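Local structure of arginase (Thermus thermophilus, 2EF5) at residues Y186-V191 against G235-R240; D161-G166 against L204-G209; L216-L221 against E275-L280. The protein probably catalyses the manganese-dependent hydrolysis of L-arginine to L-ornithine and urea, a urea-cycle reaction. One frame throughout, in Å; residues are numbered along the deposited sequence.

Overall arrangement
All three contacts hang on one parallel sheet of the arginase fold, and only interaction 3 reaches the dinuclear manganese site directly, through Asp217 and Asp219. Interactions 1 and 3 have centres about 13 Å apart and are joined where Leu237 N lies 3.0 Å from Val220 O, a probable hydrogen bond. Interactions 1 and 2, centres about 16 Å apart, share the edge of the sheet, where Tyr186 N probably bonds to Leu164 O at 2.8 Å. Interactions 2 and 3 are separated by about 19 Å between centres, yet Val220 CG2 packs against Val165 O and Gly166 CA. Interaction 1 also carries Met188 of a guanidine pocket.

Interaction 1 of 3, residues Y186-V191 against G235-R240; sequences YTMHEV and GGLTYR
Met188 lays its bent side chain over the backbone of Gly235 and Gly236, and this is the tightly packed part of the contact. The carbonyl oxygen of Gly235 is approached by two carbons of one methionine: Met188 CG stands 3.3 Å from Gly235 O and Met188 CE 3.6 Å from it. The terminal methyl also reaches the next peptide, with Met188 CE 3.8 Å from Gly236 O. A folded chain makes this double approach possible: CG lies beside the backbone N (chi1 -70°), and further bends at chi2 (-54°) and chi3 (-59°) curl the methyl back over the same carbonyl. Leu237 closes the contact more loosely with a single methyl, Leu237 CD2 lying 4.1 Å from Met188 SD. The same methyl is 4.1 Å from Val191 CG1, and those two side chains meet at about a right angle. A bound guanidine touches Met188, and Arg240 of the second subunit packs on Met188 and Val191.

The looser side is formed by His189 and Glu190, both partly exposed, with Glu247 of the second subunit packed on His189. Thr187 and Glu190 form a capping box: Thr187 N donates to the anti lone pair of Glu190 OE1 at 2.8 Å, while Thr187 OG1 reaches that oxygen at 2.6 Å from above the carboxylate plane. Thr187 OG1 in turn accepts from His189 N at 3.1 Å. His189 ND1 donates to Glu190 OE2 in a longer bond, steeply from above the plane, which probably limits the carboxylate's rotation.

Within the fold, the contact ties the junction of edge strand 184-187 and helix 188-194 to the loop leading into helix 239-252. Val191 also leans on Ile199 of helix 196-206, and Gly236 N is bonded to Asp222 OD1 in the loop region after strand 212-217.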
loop_
_atom_site.group_PDB
_atom_site.type_symbol
_atom_site.label_atom_id
_atom_site.label_comp_id
_atom_site.label_asym_id
_atom_site.label_seq_id
_atom_site.Cartn_x
_atom_site.Cartn_y
_atom_site.Cartn_z
ATOM N N TYR A 186 -3.150 15.850 -13.423
ATOM C CA TYR A 186 -3.201 14.643 -14.234
ATOM C C TYR A 186 -1.878 14.543 -14.998
ATOM O O TYR A 186 -1.703 15.167 -16.043
ATOM C CB TYR A 186 -4.383 14.700 -15.208
ATOM C CG TYR A 186 -5.739 14.541 -14.547
ATOM C CD1 TYR A 186 -6.168 13.293 -14.079
ATOM C CD2 TYR A 186 -6.587 15.639 -14.364
ATOM C CE1 TYR A 186 -7.402 13.143 -13.443
ATOM C CE2 TYR A 186 -7.825 15.495 -13.723
ATOM C CZ TYR A 186 -8.222 14.244 -13.265
ATOM O OH TYR A 186 -9.420 14.099 -12.600
ATOM N N THR A 187 -0.932 13.779 -14.464
ATOM C CA THR A 187 0.351 13.620 -15.133
ATOM C C THR A 187 0.161 12.589 -16.240
ATOM O O THR A 187 -0.900 11.966 -16.335
ATOM C CB THR A 187 1.439 13.079 -14.175
ATOM O OG1 THR A 187 1.130 11.723 -13.826
ATOM C CG2 THR A 187 1.515 13.920 -12.907
ATOM N N MET A 188 1.182 12.399 -17.069
ATOM C CA MET A 188 1.087 11.415 -18.137
ATOM C C MET A 188 0.850 10.019 -17.561
ATOM O O MET A 188 0.361 9.128 -18.258
ATOM C CB MET A 188 2.354 11.419 -18.991
ATOM C CG MET A 188 2.516 12.662 -19.854
ATOM S SD MET A 188 1.082 12.987 -20.893
ATOM C CE MET A 188 0.988 11.452 -21.859
ATOM N N HIS A 189 1.193 9.817 -16.290
ATOM C CA HIS A 189 0.962 8.513 -15.665
ATOM C C HIS A 189 -0.536 8.272 -15.597
ATOM O O HIS A 189 -1.015 7.187 -15.937
ATOM C CB HIS A 189 1.574 8.458 -14.257
ATOM C CG HIS A 189 1.248 7.202 -13.507
ATOM N ND1 HIS A 189 0.094 7.057 -12.770
ATOM C CD2 HIS A 189 1.902 6.021 -13.425
ATOM C CE1 HIS A 189 0.048 5.836 -12.266
ATOM N NE2 HIS A 189 1.132 5.187 -12.647
ATOM N N GLU A 190 -1.276 9.294 -15.168
ATOM C CA GLU A 190 -2.731 9.202 -15.089
ATOM C C GLU A 190 -3.309 9.127 -16.506
ATOM O O GLU A 190 -4.285 8.425 -16.754
ATOM C CB GLU A 190 -3.320 10.426 -14.374
ATOM C CG GLU A 190 -3.251 10.388 -12.850
ATOM C CD GLU A 190 -1.843 10.568 -12.316
ATOM O OE1 GLU A 190 -1.188 11.566 -12.687
ATOM O OE2 GLU A 190 -1.390 9.720 -11.520
ATOM N N VAL A 191 -2.714 9.865 -17.435
ATOM C CA VAL A 191 -3.211 9.838 -18.802
ATOM C C VAL A 191 -3.133 8.406 -19.332
ATOM O O VAL A 191 -4.090 7.889 -19.901
ATOM C CB VAL A 191 -2.402 10.791 -19.713
ATOM C CG1 VAL A 191 -2.810 10.595 -21.172
ATOM C CG2 VAL A 191 -2.653 12.231 -19.295
ATOM N N GLY A 235 7.498 11.633 -24.241
ATOM C CA GLY A 235 6.344 10.983 -23.645
ATOM C C GLY A 235 5.153 11.898 -23.451
ATOM O O GLY A 235 4.502 11.854 -22.406
ATOM N N GLY A 236 4.860 12.720 -24.457
ATOM C CA GLY A 236 3.737 13.637 -24.358
ATOM C C GLY A 236 2.477 13.110 -25.012
ATOM O O GLY A 236 2.398 11.935 -25.377
ATOM N N LEU A 237 1.494 13.990 -25.170
ATOM C CA LEU A 237 0.227 13.621 -25.784
ATOM C C LEU A 237 0.366 13.371 -27.273
ATOM O O LEU A 237 1.221 13.971 -27.932
ATOM C CB LEU A 237 -0.805 14.730 -25.579
ATOM C CG LEU A 237 -1.254 15.058 -24.156
ATOM C CD1 LEU A 237 -2.243 16.229 -24.197
ATOM C CD2 LEU A 237 -1.898 13.823 -23.532
ATOM N N THR A 238 -0.478 12.487 -27.800
ATOM C CA THR A 238 -0.478 12.200 -29.227
ATOM C C THR A 238 -1.395 13.233 -29.874
ATOM O O THR A 238 -2.149 13.924 -29.183
ATOM C CB THR A 238 -1.090 10.818 -29.539
ATOM O OG1 THR A 238 -2.461 10.811 -29.119
ATOM C CG2 THR A 238 -0.333 9.702 -28.810
ATOM N N TYR A 239 -1.338 13.315 -31.197
ATOM C CA TYR A 239 -2.172 14.223 -31.978
ATOM C C TYR A 239 -3.648 13.990 -31.666
ATOM O O TYR A 239 -4.395 14.934 -31.404
ATOM C CB TYR A 239 -1.925 13.963 -33.465
ATOM C CG TYR A 239 -2.796 14.736 -34.425
ATOM C CD1 TYR A 239 -2.445 16.021 -34.831
ATOM C CD2 TYR A 239 -3.930 14.154 -34.987
ATOM C CE1 TYR A 239 -3.187 16.705 -35.778
ATOM C CE2 TYR A 239 -4.692 14.832 -35.944
ATOM C CZ TYR A 239 -4.307 16.108 -36.334
ATOM O OH TYR A 239 -5.022 16.781 -37.291
ATOM N N ARG A 240 -4.062 12.725 -31.715
ATOM C CA ARG A 240 -5.443 12.348 -31.456
ATOM C C ARG A 240 -5.870 12.649 -30.015
ATOM O O ARG A 240 -6.962 13.173 -29.791
ATOM C CB ARG A 240 -5.658 10.857 -31.778
ATOM C CG ARG A 240 -5.633 10.535 -33.286
ATOM C CD ARG A 240 -5.440 9.037 -33.582
ATOM N NE ARG A 240 -6.318 8.193 -32.775
ATOM C CZ ARG A 240 -6.259 6.861 -32.760
ATOM N NH1 ARG A 240 -5.374 6.216 -33.522
ATOM N NH2 ARG A 240 -7.045 6.166 -31.944
#

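Interaction 2 of 3, residues D161-G166 against L204-G209; sequences DVVLVG and LKHLQG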
loop_
_atom_site.group_PDB
_atom_site.type_symbol
_atom_site.label_atom_id
_atom_site.label_comp_id
_atom_site.label_asym_id
_atom_site.label_seq_id
_atom_site.Cartn_x
_atom_site.Cartn_y
_atom_site.Cartn_z
ATOM N N ASP A 161 -9.910 25.419 -8.405
ATOM C CA ASP A 161 -10.590 25.542 -9.686
ATOM C C ASP A 161 -9.562 25.421 -10.810
ATOM O O ASP A 161 -9.775 25.907 -11.921
ATOM C CB ASP A 161 -11.326 26.879 -9.791
ATOM C CG ASP A 161 -12.412 27.034 -8.740
ATOM O OD1 ASP A 161 -13.115 26.041 -8.470
ATOM O OD2 ASP A 161 -12.574 28.150 -8.198
ATOM N N VAL A 162 -8.446 24.763 -10.505
ATOM C CA VAL A 162 -7.372 24.558 -11.474
ATOM C C VAL A 162 -7.134 23.068 -11.705
ATOM O O VAL A 162 -7.163 22.272 -10.773
ATOM C CB VAL A 162 -6.037 25.182 -10.995
ATOM C CG1 VAL A 162 -4.894 24.791 -11.955
ATOM C CG2 VAL A 162 -6.162 26.704 -10.917
ATOM N N VAL A 163 -6.913 22.693 -12.958
ATOM C CA VAL A 163 -6.631 21.303 -13.298
ATOM C C VAL A 163 -5.491 21.299 -14.305
ATOM O O VAL A 163 -5.540 22.014 -15.302
ATOM C CB VAL A 163 -7.857 20.579 -13.931
ATOM C CG1 VAL A 163 -7.496 19.139 -14.247
ATOM C CG2 VAL A 163 -9.054 20.606 -12.978
ATOM N N LEU A 164 -4.456 20.515 -14.015
ATOM C CA LEU A 164 -3.297 20.386 -14.885
ATOM C C LEU A 164 -3.451 19.073 -15.643
ATOM O O LEU A 164 -3.807 18.056 -15.048
ATOM C CB LEU A 164 -2.010 20.347 -14.057
ATOM C CG LEU A 164 -1.438 21.672 -13.549
ATOM C CD1 LEU A 164 -0.413 21.432 -12.438
ATOM C CD2 LEU A 164 -0.786 22.395 -14.724
ATOM N N VAL A 165 -3.178 19.095 -16.945
ATOM C CA VAL A 165 -3.298 17.894 -17.765
ATOM C C VAL A 165 -2.079 17.719 -18.656
ATOM O O VAL A 165 -1.683 18.647 -19.363
ATOM C CB VAL A 165 -4.560 17.957 -18.678
ATOM C CG1 VAL A 165 -4.698 16.658 -19.480
ATOM C CG2 VAL A 165 -5.814 18.208 -17.842
ATOM N N GLY A 166 -1.490 16.527 -18.613
ATOM C CA GLY A 166 -0.338 16.220 -19.443
ATOM C C GLY A 166 1.024 16.439 -18.815
ATOM O O GLY A 166 2.040 16.273 -19.482
ATOM N N LEU A 204 -14.121 18.324 -16.421
ATOM C CA LEU A 204 -15.379 19.057 -16.482
ATOM C C LEU A 204 -16.195 18.933 -15.195
ATOM O O LEU A 204 -16.879 19.881 -14.796
ATOM C CB LEU A 204 -16.211 18.567 -17.668
ATOM C CG LEU A 204 -15.659 18.903 -19.054
ATOM C CD1 LEU A 204 -16.521 18.247 -20.118
ATOM C CD2 LEU A 204 -15.625 20.412 -19.238
ATOM N N LYS A 205 -16.125 17.764 -14.563
ATOM C CA LYS A 205 -16.859 17.510 -13.325
ATOM C C LYS A 205 -16.232 18.315 -12.197
ATOM O O LYS A 205 -16.927 19.000 -11.436
ATOM C CB LYS A 205 -16.809 16.019 -12.975
ATOM C CG LYS A 205 -17.662 15.610 -11.778
ATOM C CD LYS A 205 -19.151 15.620 -12.112
ATOM C CE LYS A 205 -19.986 14.984 -11.002
ATOM N NZ LYS A 205 -21.419 14.807 -11.405
ATOM N N HIS A 206 -14.909 18.227 -12.099
ATOM C CA HIS A 206 -14.160 18.935 -11.070
ATOM C C HIS A 206 -14.392 20.441 -11.150
ATOM O O HIS A 206 -14.350 21.134 -10.133
ATOM C CB HIS A 206 -12.670 18.646 -11.222
ATOM C CG HIS A 206 -11.835 19.157 -10.091
ATOM N ND1 HIS A 206 -11.875 18.610 -8.828
ATOM C CD2 HIS A 206 -10.947 20.181 -10.030
ATOM C CE1 HIS A 206 -11.050 19.273 -8.034
ATOM N NE2 HIS A 206 -10.477 20.230 -8.743
ATOM N N LEU A 207 -14.643 20.938 -12.359
ATOM C CA LEU A 207 -14.863 22.366 -12.573
ATOM C C LEU A 207 -16.293 22.643 -13.023
ATOM O O LEU A 207 -16.559 23.637 -13.704
ATOM C CB LEU A 207 -13.889 22.888 -13.638
ATOM C CG LEU A 207 -12.396 22.619 -13.428
ATOM C CD1 LEU A 207 -11.597 23.143 -14.619
ATOM C CD2 LEU A 207 -11.936 23.297 -12.148
ATOM N N GLN A 208 -17.212 21.769 -12.631
ATOM C CA GLN A 208 -18.607 21.904 -13.027
ATOM C C GLN A 208 -19.225 23.269 -12.724
ATOM O O GLN A 208 -18.918 23.899 -11.709
ATOM C CB GLN A 208 -19.444 20.795 -12.379
ATOM C CG GLN A 208 -19.580 20.887 -10.866
ATOM C CD GLN A 208 -20.362 19.718 -10.288
ATOM O OE1 GLN A 208 -21.454 19.390 -10.758
ATOM N NE2 GLN A 208 -19.805 19.083 -9.263
ATOM N N GLY A 209 -20.084 23.720 -13.633
ATOM C CA GLY A 209 -20.763 24.994 -13.474
ATOM C C GLY A 209 -19.942 26.252 -13.694
ATOM O O GLY A 209 -20.477 27.357 -13.599
HETATM O O HOH W 1 -14.475 23.868 -9.341
HETATM O O HOH W 2 -7.873 21.582 -8.264
#
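Asp161 OD1, on a residue packed against Leu207, is gripped by two groups: a water that donates to it at 2.7 Å, and Arg111, which forms a salt bridge with it. The same water donates to His206 O at 2.8 Å, linking the aspartate to the carbonyl at the end of helix 196-206. A second water lies 2.7 Å from Val162 O, to which it probably donates, and 3.0 Å from His206 NE2, making another polar link between strand and helix.

Alongside these water links the contact is apolar. Leu207, the first residue to leave helical geometry, carries CG beside its backbone N (chi1 -54°), which brings Leu207 CD2 to 3.4 Å from Asp161 O. Val163 CG2 serves two neighbours, lying 3.9 Å from Leu207 CG and 3.5 Å from His206 CD2, the latter approached obliquely to the ring.

With an alanine in place of Leu207, the branch over the Asp161 carbonyl would be lost, and Val163 CG2 would probably be left with a gap beside it.

Chemically, the helix end is joined to strand 162-167 by aliphatic packing and bridging water, and the salt bridge to Arg111 probably favours the ionised form of Asp161.

Interaction 3 of 3, residues L216-L221 against E275-L280; sequences LDADVL and EMLVGL. With MN (manganese (II) ion), chain G; MN (manganese (II) ion), chain H.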
loop_
_atom_site.group_PDB
_atom_site.type_symbol
_atom_site.label_atom_id
_atom_site.label_comp_id
_atom_site.label_asym_id
_atom_site.label_seq_id
_atom_site.Cartn_x
_atom_site.Cartn_y
_atom_site.Cartn_z
ATOM N N LEU A 216 -3.110 26.388 -23.363
ATOM C CA LEU A 216 -2.408 25.318 -24.058
ATOM C C LEU A 216 -0.948 25.614 -24.388
ATOM O O LEU A 216 -0.641 26.479 -25.209
ATOM C CB LEU A 216 -3.184 24.963 -25.340
ATOM C CG LEU A 216 -2.643 23.888 -26.289
ATOM C CD1 LEU A 216 -2.521 22.548 -25.563
ATOM C CD2 LEU A 216 -3.594 23.765 -27.485
ATOM N N ASP A 217 -0.052 24.889 -23.724
ATOM C CA ASP A 217 1.377 25.023 -23.952
ATOM C C ASP A 217 1.720 23.965 -24.996
ATOM O O ASP A 217 1.414 22.789 -24.814
ATOM C CB ASP A 217 2.160 24.744 -22.666
ATOM C CG ASP A 217 3.635 25.044 -22.812
ATOM O OD1 ASP A 217 4.224 24.649 -23.837
ATOM O OD2 ASP A 217 4.217 25.669 -21.902
ATOM N N ALA A 218 2.343 24.390 -26.089
ATOM C CA ALA A 218 2.698 23.480 -27.171
ATOM C C ALA A 218 3.516 22.287 -26.708
ATOM O O ALA A 218 3.440 21.218 -27.312
ATOM C CB ALA A 218 3.468 24.237 -28.261
ATOM N N ASP A 219 4.293 22.457 -25.643
ATOM C CA ASP A 219 5.128 21.362 -25.180
ATOM C C ASP A 219 4.396 20.192 -24.545
ATOM O O ASP A 219 5.031 19.226 -24.156
ATOM C CB ASP A 219 6.224 21.864 -24.232
ATOM C CG ASP A 219 5.701 22.245 -22.860
ATOM O OD1 ASP A 219 4.539 21.952 -22.522
ATOM O OD2 ASP A 219 6.484 22.840 -22.099
ATOM N N VAL A 220 3.070 20.263 -24.437
ATOM C CA VAL A 220 2.324 19.149 -23.853
ATOM C C VAL A 220 2.299 18.012 -24.874
ATOM O O VAL A 220 2.184 16.843 -24.522
ATOM C CB VAL A 220 0.868 19.549 -23.499
ATOM C CG1 VAL A 220 0.042 19.721 -24.763
ATOM C CG2 VAL A 220 0.252 18.500 -22.593
ATOM N N LEU A 221 2.415 18.378 -26.145
ATOM C CA LEU A 221 2.408 17.411 -27.233
ATOM C C LEU A 221 3.750 16.712 -27.257
ATOM O O LEU A 221 4.761 17.293 -26.881
ATOM C CB LEU A 221 2.194 18.116 -28.571
ATOM C CG LEU A 221 0.872 18.857 -28.740
ATOM C CD1 LEU A 221 0.931 19.719 -29.985
ATOM C CD2 LEU A 221 -0.272 17.852 -28.820
ATOM N N GLU A 275 1.060 24.861 -36.603
ATOM C CA GLU A 275 -0.093 24.312 -37.313
ATOM C C GLU A 275 -0.844 23.363 -36.384
ATOM O O GLU A 275 -2.074 23.293 -36.425
ATOM C CB GLU A 275 0.349 23.581 -38.590
ATOM C CG GLU A 275 1.140 24.484 -39.543
ATOM C CD GLU A 275 1.629 23.776 -40.792
ATOM O OE1 GLU A 275 1.816 22.538 -40.753
ATOM O OE2 GLU A 275 1.847 24.467 -41.814
ATOM N N MET A 276 -0.104 22.641 -35.546
ATOM C CA MET A 276 -0.706 21.717 -34.587
ATOM C C MET A 276 -1.630 22.478 -33.647
ATOM O O MET A 276 -2.790 22.106 -33.464
ATOM C CB MET A 276 0.365 21.031 -33.737
ATOM C CG MET A 276 1.084 19.853 -34.379
ATOM S SD MET A 276 0.074 18.357 -34.453
ATOM C CE MET A 276 -0.827 18.460 -32.885
ATOM N N LEU A 277 -1.107 23.536 -33.036
ATOM C CA LEU A 277 -1.897 24.320 -32.098
ATOM C C LEU A 277 -3.082 25.022 -32.743
ATOM O O LEU A 277 -4.120 25.186 -32.116
ATOM C CB LEU A 277 -1.019 25.341 -31.372
ATOM C CG LEU A 277 -0.542 24.892 -29.985
ATOM C CD1 LEU A 277 0.286 23.628 -30.104
ATOM C CD2 LEU A 277 0.280 25.999 -29.342
ATOM N N VAL A 278 -2.934 25.460 -33.984
ATOM C CA VAL A 278 -4.062 26.101 -34.636
ATOM C C VAL A 278 -5.179 25.064 -34.781
ATOM O O VAL A 278 -6.343 25.353 -34.506
ATOM C CB VAL A 278 -3.690 26.658 -36.023
ATOM C CG1 VAL A 278 -4.951 27.045 -36.773
ATOM C CG2 VAL A 278 -2.785 27.874 -35.864
ATOM N N GLY A 279 -4.815 23.853 -35.192
ATOM C CA GLY A 279 -5.811 22.812 -35.355
ATOM C C GLY A 279 -6.506 22.519 -34.040
ATOM O O GLY A 279 -7.719 22.292 -34.009
ATOM N N LEU A 280 -5.745 22.521 -32.949
ATOM C CA LEU A 280 -6.318 22.251 -31.638
ATOM C C LEU A 280 -7.269 23.372 -31.239
ATOM O O LEU A 280 -8.303 23.110 -30.636
ATOM C CB LEU A 280 -5.215 22.069 -30.588
ATOM C CG LEU A 280 -4.414 20.776 -30.773
ATOM C CD1 LEU A 280 -3.203 20.752 -29.841
ATOM C CD2 LEU A 280 -5.319 19.583 -30.499
HETATM MN MN MN G . 5.557 24.087 -20.522
HETATM MN MN MN H . 3.926 26.343 -19.565
#
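Ala218 and Leu277 bring their CA atoms to 6.8 Å where strand 212-217 gives way to a 3-10 turn at residues 218-220 beside helix 272-284. The facing side chains are apolar. Leu277 straddles Ala218 with both methyls, Leu277 CD1 being 3.7 Å from Ala218 CB. On the strand, Leu216 holds CG anti to its N (chi1 178°) and sends CD2 toward the helix, so that Leu216 CD2 meets Leu280 CD1 at 3.8 Å, the two side chains crossing at about a right angle. Leu221, beyond the turn, sets CD1 at 3.6 Å from Met276 CE, on a bent methionine chain.

Away from the helix the segment turns polar. Asp217 OD1 accepts from Asp219 N at 2.8 Å in an Asx turn, which leaves Asp217 OD2 to bridge both manganese ions, at 2.5 Å from the ion of chain G and 2.4 Å from that of chain H. Asp219 OD2 binds the former at 2.2 Å.

Asp118 is shared by both ions, His96 and Asp122 complete the chain H set, and His120 belongs to the other site. Here a leucine-lined helix packs behind a DxD pair following a strand, the manganese-binding feature of the arginase family.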